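Slr1438 protein (Synechocystis sp., PDB 3K25) is of unknown function but probably binds carbohydrate and may act as an aldose epimerase-type sugar isomerase. Local coordinates at residues 186-191 and 203-208; 207-212 and 239-244. All blocks are in the same frame, centred on the assembly; numbering follows the deposited sequence.

Interaction 1 (186-191 and 203-208); sequences DQKTGD and SPELDL
Lys-188 reaches out of the turn between strands 183-186 and 192-194 and lies over the start of strand 205-210, near one end of the antiparallel sheet in this galactose-mutarotase-like fold. From CB the chain runs on to CG, which packs on Asp-207 CB at 3.8 Å. CD passes Glu-205 OE1 at 3.5 Å. A bend at chi3 (-61°) then turns CE and NZ to the backbone, where CE rests near the Glu-205 carbonyl. The Glu-205 carboxylate stays beyond salt-bridge range of this ammonium. Asp-186 and Leu-208 form an antiparallel non-hydrogen-bonded pair, and next to it Gln-187 N donates to Asp-207 O (3.0 Å). The carboxylate of Asp-186 ties the turn together: OD2 accepts from Thr-189 N, an Asx motif, and also from Thr-189 OG1; separately, OD1 forms a long salt bridge with Lys-188 NZ. With an alanine here the two Thr-189 donors would probably lose their shared acceptor, leaving the turn less firmly fixed, and Lys-188 its long salt bridge. At its tip, Lys-188 NZ donates to Glu-205 O at 2.7 Å, approaching from 42° above the carbonyl plane.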
ATOM      1  N   ASP A 186      -9.072  17.028   2.012  1.00 62.62           N
ATOM      2  CA  ASP A 186      -9.548  16.599   0.700  1.00 62.71           C
ATOM      3  C   ASP A 186      -8.456  16.917  -0.304  1.00 60.22           C
ATOM      4  O   ASP A 186      -8.412  18.011  -0.866  1.00 61.01           O
ATOM      5  CB  ASP A 186     -10.819  17.347   0.306  1.00 64.55           C
ATOM      6  CG  ASP A 186     -11.325  16.942  -1.064  1.00 66.85           C
ATOM      7  OD1 ASP A 186     -11.842  15.813  -1.197  1.00 67.86           O
ATOM      8  OD2 ASP A 186     -11.194  17.747  -2.010  1.00 67.56           O
ATOM      9  N   GLN A 187      -7.579  15.950  -0.529  1.00 48.16           N
ATOM     10  CA  GLN A 187      -6.469  16.137  -1.439  1.00 46.35           C
ATOM     11  C   GLN A 187      -6.860  16.642  -2.814  1.00 48.52           C
ATOM     12  O   GLN A 187      -6.019  17.164  -3.545  1.00 48.90           O
ATOM     13  CB  GLN A 187      -5.679  14.841  -1.535  1.00 44.66           C
ATOM     14  CG  GLN A 187      -4.958  14.539  -0.243  1.00 43.94           C
ATOM     15  CD  GLN A 187      -4.189  13.256  -0.297  1.00 43.99           C
ATOM     16  OE1 GLN A 187      -4.771  12.175  -0.305  1.00 45.37           O
ATOM     17  NE2 GLN A 187      -2.869  13.358  -0.341  1.00 44.23           N
ATOM     18  N   LYS A 188      -8.134  16.503  -3.166  1.00 70.26           N
ATOM     19  CA  LYS A 188      -8.608  16.979  -4.460  1.00 72.18           C
ATOM     20  C   LYS A 188      -8.556  18.505  -4.480  1.00 77.64           C
ATOM     21  O   LYS A 188      -7.832  19.109  -5.272  1.00 76.84           O
ATOM     22  CB  LYS A 188     -10.048  16.525  -4.702  1.00 71.49           C
ATOM     23  CG  LYS A 188     -10.239  15.020  -4.707  1.00 64.71           C
ATOM     24  CD  LYS A 188     -11.684  14.626  -5.045  1.00 64.47           C
ATOM     25  CE  LYS A 188     -12.684  15.177  -4.026  1.00 64.84           C
ATOM     26  NZ  LYS A 188     -14.074  14.703  -4.264  1.00 70.53           N
ATOM     27  N   THR A 189      -9.328  19.113  -3.585  1.00 52.35           N
ATOM     28  CA  THR A 189      -9.414  20.562  -3.477  1.00 58.44           C
ATOM     29  C   THR A 189      -8.277  21.168  -2.657  1.00 58.46           C
ATOM     30  O   THR A 189      -7.767  22.239  -2.980  1.00 59.74           O
ATOM     31  CB  THR A 189     -10.743  20.966  -2.832  1.00 63.08           C
ATOM     32  OG1 THR A 189     -10.783  20.480  -1.485  1.00 60.82           O
ATOM     33  CG2 THR A 189     -11.909  20.367  -3.609  1.00 66.99           C
ATOM     34  N   GLY A 190      -7.885  20.479  -1.593  1.00 52.28           N
ATOM     35  CA  GLY A 190      -6.816  20.979  -0.751  1.00 50.80           C
ATOM     36  C   GLY A 190      -7.360  21.650   0.494  1.00 51.23           C
ATOM     37  O   GLY A 190      -6.598  22.160   1.313  1.00 48.73           O
ATOM     38  N   ASP A 191      -8.683  21.648   0.637  1.00 71.74           N
ATOM     39  CA  ASP A 191      -9.338  22.263   1.789  1.00 70.64           C
ATOM     40  C   ASP A 191      -9.529  21.247   2.915  1.00 65.30           C
ATOM     41  O   ASP A 191      -9.772  20.066   2.665  1.00 63.26           O
ATOM     42  CB  ASP A 191     -10.712  22.826   1.396  1.00 79.62           C
ATOM     43  CG  ASP A 191     -10.665  23.680   0.135  1.00 87.22           C
ATOM     44  OD1 ASP A 191      -9.711  24.470  -0.025  1.00 89.17           O
ATOM     45  OD2 ASP A 191     -11.600  23.571  -0.693  1.00 91.84           O
ATOM     46  N   SER A 203     -20.410   9.031  -2.021  1.00 65.13           N
ATOM     47  CA  SER A 203     -20.093  10.234  -2.788  1.00 66.83           C
ATOM     48  C   SER A 203     -19.344   9.881  -4.070  1.00 63.78           C
ATOM     49  O   SER A 203     -18.720   8.828  -4.157  1.00 58.79           O
ATOM     50  CB  SER A 203     -19.236  11.186  -1.949  1.00 61.94           C
ATOM     51  OG  SER A 203     -18.613  12.160  -2.772  1.00 63.27           O
ATOM     52  N   PRO A 204     -19.391  10.765  -5.081  1.00 74.47           N
ATOM     53  CA  PRO A 204     -18.707  10.519  -6.354  1.00 71.96           C
ATOM     54  C   PRO A 204     -17.234  10.167  -6.183  1.00 64.46           C
ATOM     55  O   PRO A 204     -16.715   9.288  -6.872  1.00 60.90           O
ATOM     56  CB  PRO A 204     -18.906  11.831  -7.103  1.00 76.77           C
ATOM     57  CG  PRO A 204     -20.245  12.270  -6.626  1.00 82.12           C
ATOM     58  CD  PRO A 204     -20.143  12.030  -5.138  1.00 81.95           C
ATOM     59  N   GLU A 205     -16.564  10.856  -5.266  1.00 61.07           N
ATOM     60  CA  GLU A 205     -15.153  10.601  -5.012  1.00 53.45           C
ATOM     61  C   GLU A 205     -14.697  11.181  -3.679  1.00 48.24           C
ATOM     62  O   GLU A 205     -14.936  12.348  -3.381  1.00 52.10           O
ATOM     63  CB  GLU A 205     -14.302  11.172  -6.147  1.00 56.59           C
ATOM     64  CG  GLU A 205     -12.805  11.114  -5.886  1.00 65.29           C
ATOM     65  CD  GLU A 205     -11.981  11.522  -7.096  1.00 67.96           C
ATOM     66  OE1 GLU A 205     -12.322  12.535  -7.740  1.00 70.44           O
ATOM     67  OE2 GLU A 205     -10.986  10.838  -7.405  1.00 67.59           O
ATOM     68  N   LEU A 206     -14.047  10.344  -2.882  1.00 54.81           N
ATOM     69  CA  LEU A 206     -13.533  10.734  -1.577  1.00 48.53           C
ATOM     70  C   LEU A 206     -12.023  10.468  -1.535  1.00 38.68           C
ATOM     71  O   LEU A 206     -11.580   9.319  -1.625  1.00 35.91           O
ATOM     72  CB  LEU A 206     -14.243   9.930  -0.480  1.00 47.69           C
ATOM     73  CG  LEU A 206     -15.227  10.637   0.463  1.00 50.91           C
ATOM     74  CD1 LEU A 206     -16.295  11.354  -0.333  1.00 57.89           C
ATOM     75  CD2 LEU A 206     -15.858   9.620   1.407  1.00 51.10           C
ATOM     76  N   ASP A 207     -11.230  11.526  -1.419  1.00 47.89           N
ATOM     77  CA  ASP A 207      -9.779  11.379  -1.371  1.00 40.16           C
ATOM     78  C   ASP A 207      -9.294  12.124  -0.141  1.00 37.68           C
ATOM     79  O   ASP A 207      -8.725  13.207  -0.246  1.00 38.30           O
ATOM     80  CB  ASP A 207      -9.145  11.975  -2.634  1.00 41.39           C
ATOM     81  CG  ASP A 207      -7.681  11.591  -2.797  1.00 37.45           C
ATOM     82  OD1 ASP A 207      -6.842  11.978  -1.953  1.00 36.62           O
ATOM     83  OD2 ASP A 207      -7.362  10.892  -3.777  1.00 38.74           O
ATOM     84  N   LEU A 208      -9.519  11.528   1.025  1.00 46.56           N
ATOM     85  CA  LEU A 208      -9.156  12.152   2.292  1.00 44.31           C
ATOM     86  C   LEU A 208      -7.828  11.723   2.930  1.00 39.98           C
ATOM     87  O   LEU A 208      -7.498  10.532   3.001  1.00 38.32           O
ATOM     88  CB  LEU A 208     -10.291  11.941   3.302  1.00 44.87           C
ATOM     89  CG  LEU A 208     -11.750  12.136   2.846  1.00 49.83           C
ATOM     90  CD1 LEU A 208     -11.849  13.223   1.773  1.00 49.89           C
ATOM     91  CD2 LEU A 208     -12.282  10.824   2.296  1.00 49.17           C
TER

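Interaction 2 (207-212 and 239-244); sequences DLAFTQ and TLVLWT
Phe-210 turns a ring edge to strand 239-245: CD2 lies 3.3 Å from Leu-240 O, which is in the ring plane, and CE2 approaches Leu-242 CB at the edge as well. Phe-210 shares the sheet face of Leu-240 and Leu-242, and its first torsion, with CG beside the backbone N (chi1 -58°), places the ring edge by the Leu-240 carbonyl. Tyr-195 meets the ring edge-to-face, and Ile-179 and Ala-181 add apolar cover. The other flat group, the Trp-243 indole, is approached obliquely by Asp-207 OD2, 3.6 Å from CE3, with carboxylate and ring planes 57° apart. His-164 and Tyr-250 also meet this indole. Ala-209 and Val-241 share that face, touching through CB and CG2.

On the Phe-210 face, Leu-208 and Leu-242 lie side by side and point the same way, their CD2 methyls 3.6 Å apart. At the strand end Thr-239 OG1 comes alongside Thr-211 CG2, but its hydrogen bond goes to Gln-268.

The backbones run antiparallel, 169° between strand directions. Leu-208 and Leu-242 exchange two hydrogen bonds, N of each to O of the other, and Phe-210 and Leu-240 do the same; the bond from Leu-240 N to Phe-210 O is nearly straight at the hydrogen. Between these pairs, Val-241 CA-H points at Leu-208 O (3.2 Å). Strand 250-256 pairs with the far side of 239-245, making it an inner strand. Hydrogen-bonded pairs alternating with non-hydrogen-bonded ones, one face apolar (Leu-208, Phe-210, Leu-240, Leu-242) and the other mixed (Asp-207, Ala-209, Val-241, Trp-243), form the regular antiparallel ladder of the large curved sheets that build the galactose-mutarotase-like fold.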
ATOM      1  N   ASP A 207     -11.230  11.526  -1.419  1.00 47.89           N
ATOM      2  CA  ASP A 207      -9.779  11.379  -1.371  1.00 40.16           C
ATOM      3  C   ASP A 207      -9.294  12.124  -0.141  1.00 37.68           C
ATOM      4  O   ASP A 207      -8.725  13.207  -0.246  1.00 38.30           O
ATOM      5  CB  ASP A 207      -9.145  11.975  -2.634  1.00 41.39           C
ATOM      6  CG  ASP A 207      -7.681  11.591  -2.797  1.00 37.45           C
ATOM      7  OD1 ASP A 207      -6.842  11.978  -1.953  1.00 36.62           O
ATOM      8  OD2 ASP A 207      -7.362  10.892  -3.777  1.00 38.74           O
ATOM      9  N   LEU A 208      -9.519  11.528   1.025  1.00 46.56           N
ATOM     10  CA  LEU A 208      -9.156  12.152   2.292  1.00 44.31           C
ATOM     11  C   LEU A 208      -7.828  11.723   2.930  1.00 39.98           C
ATOM     12  O   LEU A 208      -7.498  10.532   3.001  1.00 38.32           O
ATOM     13  CB  LEU A 208     -10.291  11.941   3.302  1.00 44.87           C
ATOM     14  CG  LEU A 208     -11.750  12.136   2.846  1.00 49.83           C
ATOM     15  CD1 LEU A 208     -11.849  13.223   1.773  1.00 49.89           C
ATOM     16  CD2 LEU A 208     -12.282  10.824   2.296  1.00 49.17           C
ATOM     17  N   ALA A 209      -7.077  12.714   3.409  1.00 39.65           N
ATOM     18  CA  ALA A 209      -5.799  12.467   4.067  1.00 33.63           C
ATOM     19  C   ALA A 209      -5.841  12.936   5.525  1.00 34.20           C
ATOM     20  O   ALA A 209      -5.780  14.140   5.803  1.00 37.22           O
ATOM     21  CB  ALA A 209      -4.679  13.181   3.320  1.00 28.36           C
ATOM     22  N   PHE A 210      -5.968  11.987   6.451  1.00 33.17           N
ATOM     23  CA  PHE A 210      -5.980  12.298   7.872  1.00 34.07           C
ATOM     24  C   PHE A 210      -4.521  12.293   8.344  1.00 31.36           C
ATOM     25  O   PHE A 210      -3.962  11.242   8.650  1.00 29.70           O
ATOM     26  CB  PHE A 210      -6.753  11.228   8.628  1.00 34.14           C
ATOM     27  CG  PHE A 210      -8.168  11.054   8.164  1.00 39.97           C
ATOM     28  CD1 PHE A 210      -9.210  11.728   8.794  1.00 44.90           C
ATOM     29  CD2 PHE A 210      -8.469  10.187   7.120  1.00 40.83           C
ATOM     30  CE1 PHE A 210     -10.530  11.540   8.400  1.00 48.86           C
ATOM     31  CE2 PHE A 210      -9.787   9.991   6.716  1.00 45.10           C
ATOM     32  CZ  PHE A 210     -10.821  10.669   7.360  1.00 48.86           C
ATOM     33  N   THR A 211      -3.891  13.456   8.406  1.00 37.65           N
ATOM     34  CA  THR A 211      -2.499  13.493   8.824  1.00 36.40           C
ATOM     35  C   THR A 211      -2.290  13.705  10.318  1.00 36.69           C
ATOM     36  O   THR A 211      -1.153  13.894  10.763  1.00 34.56           O
ATOM     37  CB  THR A 211      -1.723  14.583   8.061  1.00 39.16           C
ATOM     38  OG1 THR A 211      -2.249  15.871   8.399  1.00 43.27           O
ATOM     39  CG2 THR A 211      -1.848  14.367   6.554  1.00 41.82           C
ATOM     40  N   GLN A 212      -3.376  13.663  11.089  1.00 63.97           N
ATOM     41  CA  GLN A 212      -3.319  13.850  12.543  1.00 64.61           C
ATOM     42  C   GLN A 212      -4.160  12.765  13.207  1.00 64.39           C
ATOM     43  O   GLN A 212      -5.353  12.954  13.454  1.00 68.68           O
ATOM     44  CB  GLN A 212      -3.873  15.226  12.913  1.00 69.20           C
ATOM     45  CG  GLN A 212      -3.589  15.665  14.337  1.00 72.21           C
ATOM     46  CD  GLN A 212      -2.113  15.885  14.587  1.00 72.37           C
ATOM     47  OE1 GLN A 212      -1.438  16.566  13.813  1.00 75.35           O
ATOM     48  NE2 GLN A 212      -1.603  15.314  15.674  1.00 69.72           N
ATOM     49  N   THR A 239       0.146   8.965   9.062  1.00 25.49           N
ATOM     50  CA  THR A 239      -0.962   9.451   8.242  1.00 27.27           C
ATOM     51  C   THR A 239      -1.880   8.350   7.712  1.00 26.90           C
ATOM     52  O   THR A 239      -1.431   7.259   7.358  1.00 25.40           O
ATOM     53  CB  THR A 239      -0.447  10.274   7.047  1.00 27.25           C
ATOM     54  OG1 THR A 239      -0.087  11.591   7.493  1.00 27.69           O
ATOM     55  CG2 THR A 239      -1.516  10.381   5.968  1.00 29.75           C
ATOM     56  N   LEU A 240      -3.170   8.662   7.646  1.00 24.75           N
ATOM     57  CA  LEU A 240      -4.160   7.722   7.164  1.00 27.28           C
ATOM     58  C   LEU A 240      -4.890   8.326   5.974  1.00 31.03           C
ATOM     59  O   LEU A 240      -5.450   9.425   6.066  1.00 33.65           O
ATOM     60  CB  LEU A 240      -5.142   7.407   8.280  1.00 29.36           C
ATOM     61  CG  LEU A 240      -5.463   5.941   8.566  1.00 29.39           C
ATOM     62  CD1 LEU A 240      -4.343   4.996   8.114  1.00 26.36           C
ATOM     63  CD2 LEU A 240      -5.695   5.831  10.076  1.00 28.23           C
ATOM     64  N   VAL A 241      -4.870   7.606   4.852  1.00 26.29           N
ATOM     65  CA  VAL A 241      -5.521   8.070   3.633  1.00 30.82           C
ATOM     66  C   VAL A 241      -6.736   7.208   3.274  1.00 33.52           C
ATOM     67  O   VAL A 241      -6.724   5.987   3.458  1.00 32.53           O
ATOM     68  CB  VAL A 241      -4.521   8.068   2.440  1.00 28.57           C
ATOM     69  CG1 VAL A 241      -5.260   8.330   1.129  1.00 33.28           C
ATOM     70  CG2 VAL A 241      -3.437   9.126   2.658  1.00 28.13           C
ATOM     71  N   LEU A 242      -7.788   7.850   2.770  1.00 25.34           N
ATOM     72  CA  LEU A 242      -8.991   7.124   2.375  1.00 30.25           C
ATOM     73  C   LEU A 242      -9.360   7.465   0.932  1.00 33.67           C
ATOM     74  O   LEU A 242      -9.638   8.612   0.617  1.00 35.74           O
ATOM     75  CB  LEU A 242     -10.134   7.458   3.324  1.00 33.54           C
ATOM     76  CG  LEU A 242     -11.345   6.557   3.116  1.00 39.49           C
ATOM     77  CD1 LEU A 242     -11.994   6.248   4.456  1.00 41.46           C
ATOM     78  CD2 LEU A 242     -12.311   7.229   2.146  1.00 45.73           C
ATOM     79  N   TRP A 243      -9.349   6.454   0.064  1.00 38.93           N
ATOM     80  CA  TRP A 243      -9.631   6.598  -1.371  1.00 44.50           C
ATOM     81  C   TRP A 243     -10.847   5.760  -1.760  1.00 48.79           C
ATOM     82  O   TRP A 243     -10.993   4.616  -1.329  1.00 46.68           O
ATOM     83  CB  TRP A 243      -8.394   6.130  -2.150  1.00 43.41           C
ATOM     84  CG  TRP A 243      -8.461   6.044  -3.684  1.00 49.49           C
ATOM     85  CD1 TRP A 243      -7.870   5.075  -4.479  1.00 47.61           C
ATOM     86  CD2 TRP A 243      -9.003   7.008  -4.589  1.00 54.53           C
ATOM     87  NE1 TRP A 243      -8.007   5.392  -5.807  1.00 48.79           N
ATOM     88  CE2 TRP A 243      -8.697   6.571  -5.906  1.00 55.62           C
ATOM     89  CE3 TRP A 243      -9.709   8.202  -4.421  1.00 60.56           C
ATOM     90  CZ2 TRP A 243      -9.074   7.287  -7.038  1.00 60.43           C
ATOM     91  CZ3 TRP A 243     -10.082   8.914  -5.550  1.00 66.89           C
ATOM     92  CH2 TRP A 243      -9.763   8.453  -6.843  1.00 65.71           C
ATOM     93  N   THR A 244     -11.722   6.331  -2.575  1.00 50.81           N
ATOM     94  CA  THR A 244     -12.911   5.620  -3.026  1.00 56.89           C
ATOM     95  C   THR A 244     -13.636   6.429  -4.090  1.00 62.46           C
ATOM     96  O   THR A 244     -13.646   7.658  -4.044  1.00 62.74           O
ATOM     97  CB  THR A 244     -13.875   5.329  -1.851  1.00 59.81           C
ATOM     98  OG1 THR A 244     -15.070   4.717  -2.352  1.00 66.55           O
ATOM     99  CG2 THR A 244     -14.233   6.608  -1.119  1.00 64.59           C
TER

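Both interactions use strand 205-210 and share Asp-207 and Leu-208, their centres about 9 Å apart. Strand 205-210 thus has strand 183-186 and the turn that follows it along one edge and strand 239-245 along the other. Interaction 2 is the buried one, a regular ladder of backbone bonds with apolar and aromatic side chains; interaction 1 is only partly buried, farther from the centre of the chain, and relies on a single backbone-to-backbone bond plus charged and polar groups around an irregular turn. The contacts also meet directly: Leu-206 N probably donates to Thr-244 O, extending the ladder of interaction 2 into residues 203-208, and Gln-187 packs against Ala-209 CB.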